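Local coordinates for protein Cry23AA1 (Bacillus thuringiensis, PDB 4RHZ) that is a zinc-binding crystal toxin of the aerolysin family, forms a binary complex with Cry37Aa1 and probably acts by making pores in membranes, at residues E36-Q41 with I95-S100; P162-C167 with H212-G217. All coordinates share one frame; numbering follows the deposited sequence.

Interaction 1: residues E36-Q41 with I95-S100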
loop_
_atom_site.group_PDB
_atom_site.type_symbol
_atom_site.label_atom_id
_atom_site.label_comp_id
_atom_site.label_asym_id
_atom_site.label_seq_id
_atom_site.Cartn_x
_atom_site.Cartn_y
_atom_site.Cartn_z
ATOM N N GLU A 36 -19.068 12.410 -16.497
ATOM C CA GLU A 36 -18.093 12.538 -15.400
ATOM C C GLU A 36 -17.511 11.153 -15.110
ATOM O O GLU A 36 -18.223 10.128 -15.121
ATOM C CB GLU A 36 -18.757 13.045 -14.130
ATOM C CG GLU A 36 -19.240 14.475 -14.213
ATOM C CD GLU A 36 -20.726 14.577 -14.435
ATOM O OE1 GLU A 36 -21.282 13.837 -15.283
ATOM O OE2 GLU A 36 -21.343 15.387 -13.714
ATOM N N SER A 37 -16.219 11.123 -14.850
ATOM C CA SER A 37 -15.540 9.868 -14.719
ATOM C C SER A 37 -14.237 10.061 -13.998
ATOM O O SER A 37 -13.352 10.759 -14.507
ATOM C CB SER A 37 -15.279 9.310 -16.109
ATOM O OG SER A 37 -14.518 8.111 -16.023
ATOM N N VAL A 38 -14.124 9.473 -12.808
ATOM C CA VAL A 38 -12.830 9.401 -12.149
ATOM C C VAL A 38 -12.300 7.948 -12.282
ATOM O O VAL A 38 -12.957 6.989 -11.864
ATOM C CB VAL A 38 -12.950 9.807 -10.671
ATOM C CG1 VAL A 38 -11.645 9.482 -9.911
ATOM C CG2 VAL A 38 -13.367 11.310 -10.532
ATOM N N THR A 39 -11.153 7.793 -12.921
ATOM C CA THR A 39 -10.584 6.491 -13.116
ATOM C C THR A 39 -9.120 6.412 -12.643
ATOM O O THR A 39 -8.317 7.302 -12.904
ATOM C CB THR A 39 -10.726 5.979 -14.582
ATOM O OG1 THR A 39 -10.052 6.871 -15.438
ATOM C CG2 THR A 39 -12.218 5.828 -15.033
ATOM N N PRO A 40 -8.789 5.326 -11.917
ATOM C CA PRO A 40 -7.460 5.025 -11.377
ATOM C C PRO A 40 -6.541 4.776 -12.532
ATOM O O PRO A 40 -6.956 4.151 -13.450
ATOM C CB PRO A 40 -7.692 3.717 -10.589
ATOM C CG PRO A 40 -8.862 3.058 -11.320
ATOM C CD PRO A 40 -9.755 4.243 -11.643
ATOM N N GLN A 41 -5.312 5.262 -12.488
ATOM C CA GLN A 41 -4.392 5.036 -13.577
ATOM C C GLN A 41 -3.919 3.565 -13.679
ATOM O O GLN A 41 -3.549 3.130 -14.769
ATOM C CB GLN A 41 -3.208 6.006 -13.499
ATOM C CG GLN A 41 -3.664 7.386 -13.970
ATOM C CD GLN A 41 -2.574 8.438 -14.077
ATOM O OE1 GLN A 41 -1.375 8.179 -13.823
ATOM N NE2 GLN A 41 -2.991 9.659 -14.451
ATOM N N ILE A 95 -19.655 20.160 -10.065
ATOM C CA ILE A 95 -19.259 18.911 -10.739
ATOM C C ILE A 95 -18.556 18.014 -9.698
ATOM O O ILE A 95 -17.504 18.395 -9.175
ATOM C CB ILE A 95 -18.345 19.141 -11.933
ATOM C CG1 ILE A 95 -18.863 20.305 -12.802
ATOM C CG2 ILE A 95 -18.156 17.820 -12.742
ATOM C CD1 ILE A 95 -17.723 20.907 -13.647
ATOM N N SER A 96 -19.148 16.853 -9.392
ATOM C CA SER A 96 -18.518 15.906 -8.464
ATOM C C SER A 96 -18.851 14.431 -8.759
ATOM O O SER A 96 -19.831 14.170 -9.474
ATOM C CB SER A 96 -18.821 16.297 -6.998
ATOM O OG SER A 96 -20.180 16.149 -6.759
ATOM N N THR A 97 -18.035 13.493 -8.230
ATOM C CA THR A 97 -18.251 12.039 -8.392
ATOM C C THR A 97 -17.859 11.287 -7.106
ATOM O O THR A 97 -16.782 11.538 -6.563
ATOM C CB THR A 97 -17.332 11.462 -9.470
ATOM O OG1 THR A 97 -17.564 12.098 -10.712
ATOM C CG2 THR A 97 -17.554 9.955 -9.672
ATOM N N LYS A 98 -18.736 10.392 -6.624
ATOM C CA LYS A 98 -18.391 9.417 -5.590
ATOM C C LYS A 98 -17.832 8.267 -6.408
ATOM O O LYS A 98 -18.525 7.658 -7.218
ATOM C CB LYS A 98 -19.631 8.945 -4.824
ATOM C CG LYS A 98 -19.561 8.947 -3.252
ATOM C CD LYS A 98 -18.768 7.744 -2.637
ATOM C CE LYS A 98 -18.759 7.744 -1.082
ATOM N NZ LYS A 98 -17.481 8.361 -0.506
ATOM N N GLN A 99 -16.541 8.016 -6.284
ATOM C CA GLN A 99 -16.032 6.820 -6.921
ATOM C C GLN A 99 -15.530 5.736 -5.947
ATOM O O GLN A 99 -14.866 6.013 -4.949
ATOM C CB GLN A 99 -15.025 7.122 -7.996
ATOM C CG GLN A 99 -15.589 6.754 -9.339
ATOM C CD GLN A 99 -15.195 5.381 -9.744
ATOM O OE1 GLN A 99 -14.054 4.997 -9.544
ATOM N NE2 GLN A 99 -16.109 4.627 -10.311
ATOM N N SER A 100 -15.891 4.512 -6.277
ATOM C CA SER A 100 -15.417 3.359 -5.554
ATOM C C SER A 100 -14.318 2.681 -6.345
ATOM O O SER A 100 -14.431 2.508 -7.543
ATOM C CB SER A 100 -16.594 2.410 -5.310
ATOM O OG SER A 100 -16.155 1.101 -5.561
#
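E36 and V38 of strand 36-40 face T97 and Q99 of strand 96-100 across two strands that run in roughly the same direction, with axes 7.3 Å apart at their closest and a crossing angle of -41°. No clear hydrogen bond joins the segments. Contact is made by side chains, since the two strands belong to different sheets. At one end E36 reaches the side chain of I95, just before strand 96-100. Its CG lies anti to the carbonyl carbon (chi1 -68°), which sets E36 CG 3.8 Å from the methyl CG2 of I95. The chain then bends at chi2, and the carboxylate runs on past that methyl. E36 CB rests 3.7 Å from T97 OG1. That hydroxyl already has a polar partner, because it is hydrogen-bonded to the OH of Y120. In the middle, the side chains of V38 and T97 lie side by side, pointing opposite ways. The CG2 branch of V38 does the touching and comes 4.1 Å from T97 CB. Farther along, the aliphatic part of Q99 meets the same valine, with Q99 CG 4.2 Å from V38 CB. V38 is buried, and Y118, Y120 and F101 also pack around it. It is face-to-face packing of two beta layers. Strands 96-105 and 111-119 form an antiparallel pair lying against the long sheet of the toxin. This is consistent with the amphipathic hairpin of aerolysin-family toxins, which in relatives is tucked against the body before it opens into the membrane barrel.

Interaction 2: residues P162-C167 with H212-G217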
loop_
_atom_site.group_PDB
_atom_site.type_symbol
_atom_site.label_atom_id
_atom_site.label_comp_id
_atom_site.label_asym_id
_atom_site.label_seq_id
_atom_site.Cartn_x
_atom_site.Cartn_y
_atom_site.Cartn_z
ATOM N N PRO A 162 -2.568 7.590 -8.664
ATOM C CA PRO A 162 -3.068 8.737 -9.426
ATOM C C PRO A 162 -4.390 8.392 -10.070
ATOM O O PRO A 162 -4.593 7.256 -10.535
ATOM C CB PRO A 162 -1.990 8.965 -10.500
ATOM C CG PRO A 162 -0.712 8.318 -9.960
ATOM C CD PRO A 162 -1.219 7.166 -9.115
ATOM N N VAL A 163 -5.332 9.333 -10.043
ATOM C CA VAL A 163 -6.560 9.111 -10.813
ATOM C C VAL A 163 -6.715 10.228 -11.872
ATOM O O VAL A 163 -6.178 11.367 -11.718
ATOM C CB VAL A 163 -7.823 8.993 -9.920
ATOM C CG1 VAL A 163 -7.619 7.962 -8.801
ATOM C CG2 VAL A 163 -8.196 10.348 -9.294
ATOM N N ASN A 164 -7.422 9.860 -12.942
ATOM C CA ASN A 164 -7.873 10.762 -13.961
ATOM C C ASN A 164 -9.214 11.328 -13.543
ATOM O O ASN A 164 -10.117 10.570 -13.190
ATOM C CB ASN A 164 -8.069 9.989 -15.241
ATOM C CG ASN A 164 -6.786 9.381 -15.740
ATOM O OD1 ASN A 164 -5.718 10.019 -15.726
ATOM N ND2 ASN A 164 -6.870 8.109 -16.122
ATOM N N VAL A 165 -9.336 12.652 -13.600
ATOM C CA VAL A 165 -10.562 13.380 -13.231
ATOM C C VAL A 165 -11.079 14.093 -14.526
ATOM O O VAL A 165 -10.512 15.082 -14.971
ATOM C CB VAL A 165 -10.231 14.413 -12.115
ATOM C CG1 VAL A 165 -11.442 15.228 -11.722
ATOM C CG2 VAL A 165 -9.623 13.727 -10.872
ATOM N N GLU A 166 -12.119 13.551 -15.132
ATOM C CA GLU A 166 -12.492 13.840 -16.490
ATOM C C GLU A 166 -13.959 14.125 -16.620
ATOM O O GLU A 166 -14.782 13.552 -15.882
ATOM C CB GLU A 166 -12.173 12.652 -17.392
ATOM C CG GLU A 166 -10.687 12.529 -17.622
ATOM C CD GLU A 166 -10.385 11.406 -18.588
ATOM O OE1 GLU A 166 -10.063 11.697 -19.742
ATOM O OE2 GLU A 166 -10.537 10.225 -18.231
ATOM N N CYS A 167 -14.288 14.999 -17.572
ATOM C CA CYS A 167 -15.702 15.137 -18.041
ATOM C C CYS A 167 -15.779 15.789 -19.434
ATOM O O CYS A 167 -14.775 16.274 -19.955
ATOM C CB CYS A 167 -16.573 15.909 -17.066
ATOM S SG CYS A 167 -15.925 17.561 -16.794
ATOM N N HIS A 212 -13.720 18.138 -23.969
ATOM C CA HIS A 212 -13.410 17.114 -22.990
ATOM C C HIS A 212 -12.478 17.713 -21.973
ATOM O O HIS A 212 -11.436 18.309 -22.354
ATOM C CB HIS A 212 -12.748 15.902 -23.638
ATOM C CG HIS A 212 -12.416 14.802 -22.665
ATOM N ND1 HIS A 212 -13.369 13.947 -22.147
ATOM C CD2 HIS A 212 -11.227 14.393 -22.150
ATOM C CE1 HIS A 212 -12.786 13.074 -21.339
ATOM N NE2 HIS A 212 -11.484 13.318 -21.331
ATOM N N PHE A 213 -12.816 17.551 -20.683
ATOM C CA PHE A 213 -11.855 17.970 -19.623
ATOM C C PHE A 213 -11.099 16.769 -19.047
ATOM O O PHE A 213 -11.721 15.821 -18.585
ATOM C CB PHE A 213 -12.516 18.765 -18.490
ATOM C CG PHE A 213 -11.584 19.061 -17.378
ATOM C CD1 PHE A 213 -10.668 20.077 -17.507
ATOM C CD2 PHE A 213 -11.568 18.261 -16.198
ATOM C CE1 PHE A 213 -9.758 20.347 -16.514
ATOM C CE2 PHE A 213 -10.671 18.520 -15.173
ATOM C CZ PHE A 213 -9.762 19.547 -15.305
ATOM N N LYS A 214 -9.776 16.853 -19.047
ATOM C CA LYS A 214 -8.895 15.807 -18.544
ATOM C C LYS A 214 -8.027 16.364 -17.463
ATOM O O LYS A 214 -6.992 16.990 -17.738
ATOM C CB LYS A 214 -7.995 15.273 -19.647
ATOM C CG LYS A 214 -7.004 14.182 -19.104
ATOM C CD LYS A 214 -6.774 13.059 -20.079
ATOM C CE LYS A 214 -5.846 11.975 -19.446
ATOM N NZ LYS A 214 -5.977 10.638 -20.157
ATOM N N GLY A 215 -8.469 16.208 -16.218
ATOM C CA GLY A 215 -7.655 16.665 -15.096
ATOM C C GLY A 215 -7.138 15.500 -14.253
ATOM O O GLY A 215 -7.088 14.347 -14.708
ATOM N N SER A 216 -6.792 15.771 -13.005
ATOM C CA SER A 216 -6.236 14.694 -12.221
ATOM C C SER A 216 -6.390 14.832 -10.703
ATOM O O SER A 216 -6.758 15.910 -10.152
ATOM C CB SER A 216 -4.765 14.513 -12.622
ATOM O OG SER A 216 -4.056 15.576 -12.052
ATOM N N GLY A 217 -6.082 13.732 -10.025
ATOM C CA GLY A 217 -6.033 13.722 -8.547
ATOM C C GLY A 217 -5.432 12.447 -8.008
ATOM O O GLY A 217 -4.664 11.757 -8.700
#
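H212 and E166 join by a histidine-carboxylate hydrogen bond on one face of an antiparallel beta ladder, part of the elongated sheet of this aerolysin-type toxin. H212 NE2 donates its N-H to E166 OE1 at 2.7 Å. The acceptor lies in the plane of the imidazole ring, but the ring nitrogen stands 44° out of the carboxylate plane, and the two planes are 85° apart. H212 sets its CG anti to the backbone N (chi1 -179°), which brings the ring back over the neighbouring strand toward the glutamate. Its other nitrogen, ND1, is hydrogen-bonded to D168 OD1, so both ring nitrogens are engaged, which should hold the rotation of the ring. K214 lies alongside the same carboxylate, with its CD 3.6 Å from E166 OE1. Its NZ stays 4.2 Å from that oxygen, beyond a salt bridge, though the charge may still favour the ionised glutamate. N164 and S216 share this face, but their polar ends find partners outside the two segments. N164 OD1 is hydrogen-bonded to Q41 NE2, just past the end of strand 32-40, and S216 OG to T86 and E87.

The ladder beneath pairs V163 with G217, V165 with G215 and C167 with F213 through backbone hydrogen bonds. The valines, C167 and F213 point to the buried face. V165 leans its CG2 over the backbone at G217, 3.6 Å from that residue's N. C167 SG touches F213 CB at 4.0 Å. The F213 ring extends along its own strand and lies over G215, which has no side chain there. F213 CZ comes to 3.6 Å from G215 CA, and F213 CE2 to 3.4 Å from V165 O.

After strand 3-5, helix 6-18 and strand 22-27, the chain enters strand 32-40, where interaction 1 opens. It closes a loop of 53 residues that includes strands 50-61 and 67-90 and ends at strand 96-105. The chain then runs through 111-119 and 126-142 before interaction 2 opens on strand 146-179. That contact closes after helix 191-197, on strand 211-235. The two loops follow in series and neither nest nor cross. The centres of interactions 1 and 2 are about 8 Å apart. Strand 32-40 pairs with strand 146-179, where T39 O and N164 N are 2.7 Å apart, a probable hydrogen bond. Interaction 2 joins two neighbouring strands of the large sheet, and interaction 1 lays the smaller sheet against it.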